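PDB 3DWO: probable outer membrane protein from Pseudomonas aeruginosa, which belongs to the FadL family of outer membrane channels and probably carries hydrophobic compounds such as long-chain fatty acids across the outer membrane. Local coordinates for residues 369-383 / 399-413. Numbering follows the deposited sequence.
Sequences RDPRIPDGDRYFASL and AAYSRQFVKEVPLKT. With C8E ((hydroxyethyloxy)tri(ethyloxy)octane), chain E; C8E ((hydroxyethyloxy)tri(ethyloxy)octane), chain F; C8E ((hydroxyethyloxy)tri(ethyloxy)octane), chain D.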
ATOM      1  N   ARG A 369      -6.897  13.279  -4.144  1.00 20.94           N
ATOM      2  CA  ARG A 369      -6.581  12.694  -2.847  1.00 20.03           C
ATOM      3  C   ARG A 369      -7.768  12.771  -1.892  1.00 18.91           C
ATOM      4  O   ARG A 369      -8.445  13.799  -1.802  1.00 15.85           O
ATOM      5  CB  ARG A 369      -5.369  13.376  -2.222  1.00 21.57           C
ATOM      6  CG  ARG A 369      -4.847  12.693  -0.950  1.00 23.54           C
ATOM      7  CD  ARG A 369      -3.458  13.208  -0.635  1.00 23.83           C
ATOM      8  NE  ARG A 369      -3.416  14.628  -0.918  1.00 28.48           N
ATOM      9  CZ  ARG A 369      -2.557  15.212  -1.743  1.00 24.71           C
ATOM     10  NH1 ARG A 369      -1.637  14.505  -2.379  1.00 24.11           N
ATOM     11  NH2 ARG A 369      -2.650  16.511  -1.951  1.00 25.78           N
ATOM     12  N   ASP A 370      -8.018  11.674  -1.184  1.00 16.73           N
ATOM     13  CA  ASP A 370      -9.120  11.617  -0.237  1.00 17.62           C
ATOM     14  C   ASP A 370      -8.655  11.014   1.089  1.00 15.84           C
ATOM     15  O   ASP A 370      -7.487  10.679   1.242  1.00 14.25           O
ATOM     16  CB  ASP A 370     -10.288  10.823  -0.834  1.00 20.22           C
ATOM     17  CG  ASP A 370      -9.938   9.378  -1.092  1.00 22.63           C
ATOM     18  OD1 ASP A 370      -8.857   8.942  -0.642  1.00 25.09           O
ATOM     19  OD2 ASP A 370     -10.755   8.673  -1.731  1.00 27.23           O
ATOM     20  N   PRO A 371      -9.565  10.874   2.065  1.00 17.53           N
ATOM     21  CA  PRO A 371      -9.216  10.316   3.381  1.00 19.97           C
ATOM     22  C   PRO A 371      -8.755   8.858   3.438  1.00 20.37           C
ATOM     23  O   PRO A 371      -8.131   8.453   4.416  1.00 20.11           O
ATOM     24  CB  PRO A 371     -10.491  10.540   4.199  1.00 20.08           C
ATOM     25  CG  PRO A 371     -11.125  11.738   3.514  1.00 17.87           C
ATOM     26  CD  PRO A 371     -10.947  11.382   2.073  1.00 16.27           C
ATOM     27  N   ARG A 372      -9.063   8.071   2.408  1.00 21.58           N
ATOM     28  CA  ARG A 372      -8.657   6.660   2.393  1.00 25.12           C
ATOM     29  C   ARG A 372      -7.136   6.510   2.412  1.00 26.01           C
ATOM     30  O   ARG A 372      -6.584   5.760   3.222  1.00 26.10           O
ATOM     31  CB  ARG A 372      -9.194   5.945   1.148  1.00 25.13           C
ATOM     32  CG  ARG A 372     -10.689   5.978   1.012  1.00 28.12           C
ATOM     33  CD  ARG A 372     -11.199   4.910   0.047  1.00 32.60           C
ATOM     34  NE  ARG A 372     -12.640   4.751   0.224  1.00 34.87           N
ATOM     35  CZ  ARG A 372     -13.565   5.310  -0.546  1.00 34.42           C
ATOM     36  NH1 ARG A 372     -13.222   6.064  -1.583  1.00 32.14           N
ATOM     37  NH2 ARG A 372     -14.843   5.141  -0.244  1.00 36.79           N
ATOM     38  N   ILE A 373      -6.477   7.224   1.502  1.00 25.40           N
ATOM     39  CA  ILE A 373      -5.019   7.202   1.363  1.00 25.64           C
ATOM     40  C   ILE A 373      -4.561   8.660   1.246  1.00 26.17           C
ATOM     41  O   ILE A 373      -4.261   9.140   0.155  1.00 24.56           O
ATOM     42  CB  ILE A 373      -4.584   6.474   0.068  1.00 25.10           C
ATOM     43  CG1 ILE A 373      -5.300   5.124  -0.065  1.00 28.19           C
ATOM     44  CG2 ILE A 373      -3.075   6.275   0.077  1.00 27.74           C
ATOM     45  CD1 ILE A 373      -4.879   4.086   0.958  1.00 24.79           C
ATOM     46  N   PRO A 374      -4.514   9.383   2.370  1.00 27.17           N
ATOM     47  CA  PRO A 374      -4.091  10.785   2.332  1.00 27.13           C
ATOM     48  C   PRO A 374      -2.588  10.971   2.510  1.00 28.30           C
ATOM     49  O   PRO A 374      -2.165  11.630   3.457  1.00 28.97           O
ATOM     50  CB  PRO A 374      -4.864  11.388   3.492  1.00 27.73           C
ATOM     51  CG  PRO A 374      -4.744  10.282   4.538  1.00 27.14           C
ATOM     52  CD  PRO A 374      -5.012   9.015   3.713  1.00 27.39           C
ATOM     53  N   ASP A 375      -1.767  10.416   1.624  1.00 28.83           N
ATOM     54  CA  ASP A 375      -0.332  10.599   1.824  1.00 32.59           C
ATOM     55  C   ASP A 375       0.313  11.651   0.930  1.00 29.99           C
ATOM     56  O   ASP A 375      -0.314  12.202   0.025  1.00 30.16           O
ATOM     57  CB  ASP A 375       0.421   9.257   1.710  1.00 33.54           C
ATOM     58  CG  ASP A 375       0.717   8.866   0.289  1.00 35.63           C
ATOM     59  OD1 ASP A 375      -0.170   9.044  -0.571  1.00 39.51           O
ATOM     60  OD2 ASP A 375       1.834   8.364   0.036  1.00 34.05           O
ATOM     61  N   GLY A 376       1.572  11.943   1.230  1.00 28.79           N
ATOM     62  CA  GLY A 376       2.326  12.921   0.475  1.00 28.60           C
ATOM     63  C   GLY A 376       3.743  12.406   0.375  1.00 28.97           C
ATOM     64  O   GLY A 376       4.036  11.301   0.852  1.00 27.00           O
ATOM     65  N   ASP A 377       4.622  13.182  -0.248  1.00 28.16           N
ATOM     66  CA  ASP A 377       6.009  12.765  -0.384  1.00 30.29           C
ATOM     67  C   ASP A 377       6.560  12.443   1.003  1.00 30.75           C
ATOM     68  O   ASP A 377       6.193  13.093   1.979  1.00 29.57           O
ATOM     69  CB  ASP A 377       6.831  13.879  -1.037  1.00 32.03           C
ATOM     70  CG  ASP A 377       6.405  14.156  -2.467  1.00 33.11           C
ATOM     71  OD1 ASP A 377       5.746  13.282  -3.071  1.00 34.63           O
ATOM     72  OD2 ASP A 377       6.742  15.237  -2.996  1.00 35.33           O
ATOM     73  N   ARG A 378       7.421  11.432   1.098  1.00 30.25           N
ATOM     74  CA  ARG A 378       7.995  11.062   2.390  1.00 31.05           C
ATOM     75  C   ARG A 378       9.514  11.089   2.382  1.00 31.88           C
ATOM     76  O   ARG A 378      10.153  10.893   1.347  1.00 29.91           O
ATOM     77  CB  ARG A 378       7.597   9.641   2.817  1.00 32.01           C
ATOM     78  CG  ARG A 378       6.131   9.266   2.734  1.00 32.03           C
ATOM     79  CD  ARG A 378       5.762   8.782   1.346  1.00 33.22           C
ATOM     80  NE  ARG A 378       4.466   8.110   1.346  1.00 35.80           N
ATOM     81  CZ  ARG A 378       4.258   6.894   1.838  1.00 37.17           C
ATOM     82  NH1 ARG A 378       5.263   6.209   2.367  1.00 39.16           N
ATOM     83  NH2 ARG A 378       3.044   6.361   1.810  1.00 37.56           N
ATOM     84  N   TYR A 379      10.083  11.342   3.554  1.00 32.92           N
ATOM     85  CA  TYR A 379      11.523  11.309   3.732  1.00 34.18           C
ATOM     86  C   TYR A 379      11.709  10.150   4.705  1.00 33.80           C
ATOM     87  O   TYR A 379      11.043  10.095   5.739  1.00 32.77           O
ATOM     88  CB  TYR A 379      12.054  12.594   4.371  1.00 37.45           C
ATOM     89  CG  TYR A 379      12.493  13.660   3.395  1.00 40.41           C
ATOM     90  CD1 TYR A 379      13.162  13.329   2.217  1.00 42.69           C
ATOM     91  CD2 TYR A 379      12.282  15.009   3.674  1.00 42.93           C
ATOM     92  CE1 TYR A 379      13.605  14.314   1.341  1.00 44.49           C
ATOM     93  CE2 TYR A 379      12.722  16.003   2.809  1.00 44.34           C
ATOM     94  CZ  TYR A 379      13.380  15.650   1.645  1.00 45.47           C
ATOM     95  OH  TYR A 379      13.806  16.639   0.787  1.00 47.84           O
ATOM     96  N   PHE A 380      12.588   9.216   4.370  1.00 32.75           N
ATOM     97  CA  PHE A 380      12.840   8.074   5.239  1.00 32.00           C
ATOM     98  C   PHE A 380      14.214   8.206   5.890  1.00 32.29           C
ATOM     99  O   PHE A 380      15.203   8.510   5.215  1.00 32.68           O
ATOM    100  CB  PHE A 380      12.926   6.671   4.567  1.00 32.05           C
ATOM    101  CG  PHE A 380      11.673   6.108   4.143  1.00 33.87           C
ATOM    102  CD1 PHE A 380      11.355   4.792   4.466  1.00 33.72           C
ATOM    103  CD2 PHE A 380      10.813   6.817   3.308  1.00 33.38           C
ATOM    104  CE1 PHE A 380      10.197   4.189   3.967  1.00 33.73           C
ATOM    105  CE2 PHE A 380       9.653   6.222   2.803  1.00 34.56           C
ATOM    106  CZ  PHE A 380       9.346   4.904   3.134  1.00 32.18           C
ATOM    107  N   ALA A 381      14.264   7.994   7.202  1.00 29.51           N
ATOM    108  CA  ALA A 381      15.514   8.055   7.958  1.00 29.51           C
ATOM    109  C   ALA A 381      15.635   6.740   8.724  1.00 28.49           C
ATOM    110  O   ALA A 381      14.791   6.434   9.568  1.00 27.24           O
ATOM    111  CB  ALA A 381      15.492   9.237   8.929  1.00 27.85           C
ATOM    112  N   SER A 382      16.681   5.967   8.436  1.00 28.16           N
ATOM    113  CA  SER A 382      16.865   4.672   9.089  1.00 29.54           C
ATOM    114  C   SER A 382      18.216   4.455   9.763  1.00 30.22           C
ATOM    115  O   SER A 382      19.239   4.998   9.338  1.00 28.62           O
ATOM    116  CB  SER A 382      16.669   3.537   8.076  1.00 28.96           C
ATOM    117  OG  SER A 382      15.438   3.641   7.385  1.00 32.50           O
ATOM    118  N   LEU A 383      18.192   3.627  10.806  1.00 30.93           N
ATOM    119  CA  LEU A 383      19.381   3.239  11.560  1.00 32.73           C
ATOM    120  C   LEU A 383      19.271   1.729  11.752  1.00 33.45           C
ATOM    121  O   LEU A 383      18.177   1.218  11.999  1.00 32.13           O
ATOM    122  CB  LEU A 383      19.412   3.925  12.930  1.00 33.53           C
ATOM    123  CG  LEU A 383      19.627   5.437  12.952  1.00 35.95           C
ATOM    124  CD1 LEU A 383      19.575   5.919  14.393  1.00 37.10           C
ATOM    125  CD2 LEU A 383      20.970   5.784  12.313  1.00 34.14           C
ATOM    126  N   ALA A 399      18.620  -5.628  13.673  1.00 31.91           N
ATOM    127  CA  ALA A 399      17.606  -4.733  14.208  1.00 28.59           C
ATOM    128  C   ALA A 399      17.611  -3.466  13.370  1.00 27.95           C
ATOM    129  O   ALA A 399      18.622  -3.118  12.761  1.00 27.34           O
ATOM    130  CB  ALA A 399      17.911  -4.402  15.649  1.00 26.82           C
ATOM    131  N   ALA A 400      16.479  -2.779  13.332  1.00 26.51           N
ATOM    132  CA  ALA A 400      16.387  -1.552  12.567  1.00 26.80           C
ATOM    133  C   ALA A 400      15.237  -0.698  13.063  1.00 26.79           C
ATOM    134  O   ALA A 400      14.253  -1.206  13.604  1.00 26.61           O
ATOM    135  CB  ALA A 400      16.196  -1.871  11.081  1.00 25.55           C
ATOM    136  N   TYR A 401      15.391   0.609  12.894  1.00 26.21           N
ATOM    137  CA  TYR A 401      14.369   1.570  13.258  1.00 26.71           C
ATOM    138  C   TYR A 401      14.305   2.506  12.078  1.00 26.73           C
ATOM    139  O   TYR A 401      15.336   2.915  11.553  1.00 27.23           O
ATOM    140  CB  TYR A 401      14.742   2.379  14.497  1.00 27.98           C
ATOM    141  CG  TYR A 401      13.727   3.470  14.780  1.00 29.81           C
ATOM    142  CD1 TYR A 401      12.426   3.153  15.178  1.00 29.49           C
ATOM    143  CD2 TYR A 401      14.046   4.813  14.590  1.00 30.34           C
ATOM    144  CE1 TYR A 401      11.467   4.148  15.377  1.00 29.94           C
ATOM    145  CE2 TYR A 401      13.093   5.815  14.785  1.00 31.32           C
ATOM    146  CZ  TYR A 401      11.807   5.476  15.178  1.00 30.68           C
ATOM    147  OH  TYR A 401      10.868   6.461  15.375  1.00 29.20           O
ATOM    148  N   SER A 402      13.097   2.843  11.656  1.00 26.99           N
ATOM    149  CA  SER A 402      12.940   3.736  10.527  1.00 28.33           C
ATOM    150  C   SER A 402      11.792   4.705  10.766  1.00 29.28           C
ATOM    151  O   SER A 402      10.694   4.307  11.149  1.00 29.38           O
ATOM    152  CB  SER A 402      12.701   2.929   9.252  1.00 25.79           C
ATOM    153  OG  SER A 402      12.613   3.784   8.132  1.00 27.05           O
ATOM    154  N   ARG A 403      12.065   5.986  10.556  1.00 28.86           N
ATOM    155  CA  ARG A 403      11.062   7.017  10.733  1.00 29.30           C
ATOM    156  C   ARG A 403      10.724   7.583   9.361  1.00 28.58           C
ATOM    157  O   ARG A 403      11.609   7.824   8.545  1.00 27.46           O
ATOM    158  CB  ARG A 403      11.588   8.127  11.651  1.00 30.05           C
ATOM    159  CG  ARG A 403      10.741   9.389  11.645  1.00 34.90           C
ATOM    160  CD  ARG A 403       9.297   9.108  12.054  1.00 40.86           C
ATOM    161  NE  ARG A 403       8.384  10.198  11.696  1.00 45.01           N
ATOM    162  CZ  ARG A 403       8.422  11.415  12.230  1.00 46.44           C
ATOM    163  NH1 ARG A 403       9.325  11.712  13.156  1.00 46.98           N
ATOM    164  NH2 ARG A 403       7.559  12.341  11.832  1.00 48.39           N
ATOM    165  N   GLN A 404       9.438   7.775   9.108  1.00 28.65           N
ATOM    166  CA  GLN A 404       8.993   8.321   7.840  1.00 29.93           C
ATOM    167  C   GLN A 404       8.326   9.665   8.087  1.00 31.26           C
ATOM    168  O   GLN A 404       7.299   9.745   8.770  1.00 30.59           O
ATOM    169  CB  GLN A 404       8.001   7.380   7.151  1.00 29.54           C
ATOM    170  CG  GLN A 404       8.551   6.000   6.789  1.00 31.04           C
ATOM    171  CD  GLN A 404       8.657   5.066   7.982  1.00 33.86           C
ATOM    172  OE1 GLN A 404       7.703   4.911   8.747  1.00 35.83           O
ATOM    173  NE2 GLN A 404       9.817   4.433   8.145  1.00 32.47           N
ATOM    174  N   PHE A 405       8.928  10.719   7.546  1.00 30.03           N
ATOM    175  CA  PHE A 405       8.383  12.058   7.683  1.00 31.58           C
ATOM    176  C   PHE A 405       7.570  12.332   6.428  1.00 31.32           C
ATOM    177  O   PHE A 405       8.120  12.425   5.332  1.00 32.29           O
ATOM    178  CB  PHE A 405       9.498  13.101   7.805  1.00 30.49           C
ATOM    179  CG  PHE A 405      10.450  12.850   8.940  1.00 32.15           C
ATOM    180  CD1 PHE A 405      11.562  12.026   8.766  1.00 33.02           C
ATOM    181  CD2 PHE A 405      10.234  13.433  10.188  1.00 31.99           C
ATOM    182  CE1 PHE A 405      12.447  11.787   9.821  1.00 32.97           C
ATOM    183  CE2 PHE A 405      11.110  13.202  11.247  1.00 31.69           C
ATOM    184  CZ  PHE A 405      12.218  12.379  11.064  1.00 32.83           C
ATOM    185  N   VAL A 406       6.259  12.454   6.597  1.00 32.05           N
ATOM    186  CA  VAL A 406       5.353  12.704   5.485  1.00 31.89           C
ATOM    187  C   VAL A 406       4.950  14.166   5.510  1.00 32.67           C
ATOM    188  O   VAL A 406       4.615  14.699   6.562  1.00 33.16           O
ATOM    189  CB  VAL A 406       4.079  11.841   5.609  1.00 32.18           C
ATOM    190  CG1 VAL A 406       3.223  11.980   4.359  1.00 29.67           C
ATOM    191  CG2 VAL A 406       4.462  10.387   5.845  1.00 31.98           C
ATOM    192  N   LYS A 407       4.989  14.825   4.361  1.00 34.07           N
ATOM    193  CA  LYS A 407       4.609  16.227   4.338  1.00 35.49           C
ATOM    194  C   LYS A 407       3.099  16.354   4.498  1.00 33.55           C
ATOM    195  O   LYS A 407       2.336  15.483   4.077  1.00 33.19           O
ATOM    196  CB  LYS A 407       5.045  16.896   3.031  1.00 39.07           C
ATOM    197  CG  LYS A 407       4.357  16.367   1.794  1.00 44.84           C
ATOM    198  CD  LYS A 407       4.138  17.485   0.771  1.00 49.94           C
ATOM    199  CE  LYS A 407       5.442  18.163   0.367  1.00 52.40           C
ATOM    200  NZ  LYS A 407       5.204  19.280  -0.596  1.00 55.50           N
ATOM    201  N   GLU A 408       2.682  17.439   5.133  1.00 31.29           N
ATOM    202  CA  GLU A 408       1.272  17.714   5.343  1.00 32.22           C
ATOM    203  C   GLU A 408       0.670  18.005   3.968  1.00 31.08           C
ATOM    204  O   GLU A 408       1.196  18.828   3.213  1.00 30.12           O
ATOM    205  CB  GLU A 408       1.131  18.925   6.263  1.00 34.48           C
ATOM    206  CG  GLU A 408      -0.290  19.336   6.567  1.00 41.83           C
ATOM    207  CD  GLU A 408      -0.339  20.521   7.505  1.00 44.62           C
ATOM    208  OE1 GLU A 408       0.107  20.383   8.665  1.00 47.61           O
ATOM    209  OE2 GLU A 408      -0.809  21.594   7.081  1.00 47.16           O
ATOM    210  N   VAL A 409      -0.419  17.321   3.634  1.00 28.58           N
ATOM    211  CA  VAL A 409      -1.052  17.518   2.337  1.00 26.34           C
ATOM    212  C   VAL A 409      -2.483  17.994   2.428  1.00 25.10           C
ATOM    213  O   VAL A 409      -3.168  17.767   3.423  1.00 25.77           O
ATOM    214  CB  VAL A 409      -1.052  16.220   1.498  1.00 27.12           C
ATOM    215  CG1 VAL A 409       0.323  15.990   0.890  1.00 26.56           C
ATOM    216  CG2 VAL A 409      -1.461  15.034   2.381  1.00 27.20           C
ATOM    217  N   PRO A 410      -2.955  18.673   1.379  1.00 23.40           N
ATOM    218  CA  PRO A 410      -4.327  19.179   1.346  1.00 22.82           C
ATOM    219  C   PRO A 410      -5.310  18.135   0.827  1.00 21.95           C
ATOM    220  O   PRO A 410      -4.943  17.238   0.071  1.00 21.57           O
ATOM    221  CB  PRO A 410      -4.224  20.373   0.405  1.00 23.91           C
ATOM    222  CG  PRO A 410      -3.207  19.883  -0.604  1.00 25.93           C
ATOM    223  CD  PRO A 410      -2.152  19.244   0.279  1.00 23.56           C
ATOM    224  N   LEU A 411      -6.554  18.249   1.269  1.00 22.75           N
ATOM    225  CA  LEU A 411      -7.630  17.382   0.827  1.00 25.20           C
ATOM    226  C   LEU A 411      -8.697  18.345   0.329  1.00 25.52           C
ATOM    227  O   LEU A 411      -9.236  19.136   1.104  1.00 26.69           O
ATOM    228  CB  LEU A 411      -8.176  16.535   1.979  1.00 25.70           C
ATOM    229  CG  LEU A 411      -7.541  15.155   2.170  1.00 26.36           C
ATOM    230  CD1 LEU A 411      -6.048  15.285   2.290  1.00 28.22           C
ATOM    231  CD2 LEU A 411      -8.111  14.499   3.413  1.00 28.07           C
ATOM    232  N   LYS A 412      -8.979  18.288  -0.967  1.00 24.39           N
ATOM    233  CA  LYS A 412      -9.962  19.163  -1.593  1.00 24.61           C
ATOM    234  C   LYS A 412     -10.985  18.293  -2.298  1.00 24.08           C
ATOM    235  O   LYS A 412     -11.596  18.707  -3.279  1.00 24.56           O
ATOM    236  CB  LYS A 412      -9.274  20.055  -2.625  1.00 26.75           C
ATOM    237  CG  LYS A 412      -8.150  20.922  -2.074  1.00 29.42           C
ATOM    238  CD  LYS A 412      -8.690  22.093  -1.266  1.00 32.70           C
ATOM    239  CE  LYS A 412      -7.580  23.099  -0.967  1.00 35.15           C
ATOM    240  NZ  LYS A 412      -8.093  24.318  -0.278  1.00 37.31           N
ATOM    241  N   THR A 413     -11.159  17.085  -1.777  1.00 22.77           N
ATOM    242  CA  THR A 413     -12.066  16.095  -2.339  1.00 21.67           C
ATOM    243  C   THR A 413     -13.497  16.558  -2.609  1.00 21.10           C
ATOM    244  O   THR A 413     -14.146  17.159  -1.757  1.00 21.61           O
ATOM    245  CB  THR A 413     -12.131  14.860  -1.426  1.00 22.80           C
ATOM    246  OG1 THR A 413     -10.858  14.671  -0.797  1.00 21.70           O
ATOM    247  CG2 THR A 413     -12.468  13.614  -2.240  1.00 21.07           C
TER
HETATM  248  C1  C8E E 455      -2.694  -4.712   7.466  1.00 56.73           C
HETATM  249  C2  C8E E 455      -2.389  -3.342   7.078  1.00 55.98           C
HETATM  250  C3  C8E E 455      -1.332  -3.219   6.079  1.00 56.21           C
HETATM  251  C4  C8E E 455      -0.096  -2.925   6.783  1.00 56.05           C
HETATM  252  C5  C8E E 455       0.612  -1.843   6.069  1.00 57.13           C
HETATM  253  C6  C8E E 455       2.007  -1.835   6.448  1.00 57.82           C
HETATM  254  C7  C8E E 455       2.421  -0.581   5.854  1.00 57.67           C
HETATM  255  C8  C8E E 455       3.269   0.123   6.824  1.00 59.25           C
HETATM  256  O9  C8E E 455       4.214   1.136   6.555  1.00 60.92           O
HETATM  257  C10 C8E E 455       5.311   0.868   5.707  1.00 60.89           C
HETATM  258  C11 C8E E 455       6.069   2.158   5.656  1.00 62.22           C
HETATM  259  O12 C8E E 455       5.226   3.234   5.197  1.00 62.26           O
HETATM  260  C13 C8E E 455       5.745   4.574   5.433  1.00 62.83           C
HETATM  261  C14 C8E E 455       4.895   5.858   5.688  1.00 62.71           C
HETATM  262  O15 C8E E 455       3.801   6.118   6.613  1.00 63.27           O
HETATM  263  C16 C8E E 455       2.528   5.812   6.007  1.00 63.68           C
HETATM  264  C17 C8E E 455       1.873   6.989   5.267  1.00 64.61           C
HETATM  265  O18 C8E E 455       0.721   7.693   5.773  1.00 64.80           O
HETATM  266  C19 C8E E 455      -0.531   7.107   5.316  1.00 65.14           C
HETATM  267  C20 C8E E 455      -1.530   7.838   4.347  1.00 64.97           C
HETATM  268  O21 C8E E 455      -1.587   7.418   2.981  1.00 64.70           O
HETATM  269  C2  C8E F 456      12.625  15.881   8.277  1.00 57.23           C
HETATM  270  C3  C8E F 456      12.196  17.114   7.615  1.00 57.43           C
HETATM  271  C4  C8E F 456      10.738  17.137   7.642  1.00 57.65           C
HETATM  272  C5  C8E F 456      10.228  17.448   6.269  1.00 57.61           C
HETATM  273  C6  C8E F 456       8.905  16.867   6.038  1.00 56.39           C
HETATM  274  C7  C8E F 456       9.248  15.726   5.192  1.00 56.61           C
HETATM  275  C8  C8E F 456       8.308  15.613   4.047  1.00 56.02           C
HETATM  276  O9  C8E F 456       8.652  15.315   2.698  1.00 56.04           O
HETATM  277  C10 C8E F 456       9.521  16.193   2.006  1.00 56.39           C
HETATM  278  C11 C8E F 456       9.710  15.610   0.635  1.00 55.11           C
HETATM  279  C1  C8E D 454      -5.876   8.601  -2.729  1.00 50.18           C
HETATM  280  C2  C8E D 454      -6.844   7.581  -2.341  1.00 50.76           C
HETATM  281  C3  C8E D 454      -6.816   6.358  -3.133  1.00 49.31           C
HETATM  282  C4  C8E D 454      -7.771   5.441  -2.536  1.00 50.82           C
HETATM  283  C5  C8E D 454      -7.438   4.058  -2.960  1.00 50.43           C
HETATM  284  C6  C8E D 454      -8.042   3.098  -2.055  1.00 51.12           C
HETATM  285  C7  C8E D 454      -8.065   1.926  -2.914  1.00 52.35           C
HETATM  286  C8  C8E D 454      -7.728   0.726  -2.110  1.00 53.78           C
HETATM  287  O9  C8E D 454      -8.445  -0.499  -2.062  1.00 51.56           O
HETATM  288  C10 C8E D 454      -9.790  -0.487  -1.625  1.00 51.76           C
HETATM  289  C11 C8E D 454     -10.253  -1.908  -1.698  1.00 49.18           C
HETATM  290  O12 C8E D 454     -10.946  -2.153  -2.934  1.00 48.77           O
HETATM  291  C13 C8E D 454     -12.375  -2.433  -2.819  1.00 46.07           C
HETATM  292  C14 C8E D 454     -13.519  -1.374  -2.725  1.00 47.72           C
HETATM  293  O15 C8E D 454     -14.761  -1.217  -3.476  1.00 48.48           O
HETATM  294  C16 C8E D 454     -14.591  -0.382  -4.639  1.00 47.91           C
HETATM  295  C17 C8E D 454     -14.848   1.118  -4.399  1.00 45.87           C
HETATM  296  O18 C8E D 454     -15.550   1.629  -3.247  1.00 46.74           O
HETATM  297  C19 C8E D 454     -16.983   1.752  -3.451  1.00 44.79           C
HETATM  298  C20 C8E D 454     -17.767   3.103  -3.263  1.00 45.53           C
HETATM  299  O21 C8E D 454     -18.381   3.383  -1.996  1.00 42.02           O
HETATM  300  O   HOH W   1      -7.993  16.275  -2.498  1.00 18.22           O
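Y379 and F405, A381 and R403, and L383 and Y401 form the hydrogen-bonded pairs of an antiparallel barrel hairpin, each trading N-H and C=O both ways. The ladder runs regularly to D377, whose carbonyl still takes K407 N at 3.2 Å. Beyond it the direct backbone pairing gives way, and an arginine side chain takes over. R369 turns its guanidinium side-on to P410 O, so that NE (3.2 Å) and NH2 (3.1 Å) grip one carbonyl oxygen lying almost in the guanidinium plane, while V409 CB rests over one face. With CG anti to the backbone N (chi1 -172°) and a bend at chi3, the chain carries the group to that oxygen; N366 and T364 engage NH2 and NH1. R369 O is itself doubly served, by T413 OG1 at 2.8 Å on a lone pair and by a water that also accepts from K412 N.

On the face of F380, CG of Q404 sits over the ring centre, 3.7 Å from the centroid, a CH-pi contact. Next to it S382 OG and S402 OG share a hydrogen bond of 2.9 Å, and W13 of helix 10-14 packs against F380, S402 and Q404. Detergent lies on both faces of the hairpin, one molecule against Q404 and another over the rings of Y379 and F405. The chemistry implies that side chains and water can satisfy backbone carbonyls where a barrel strand leaves regular pairing.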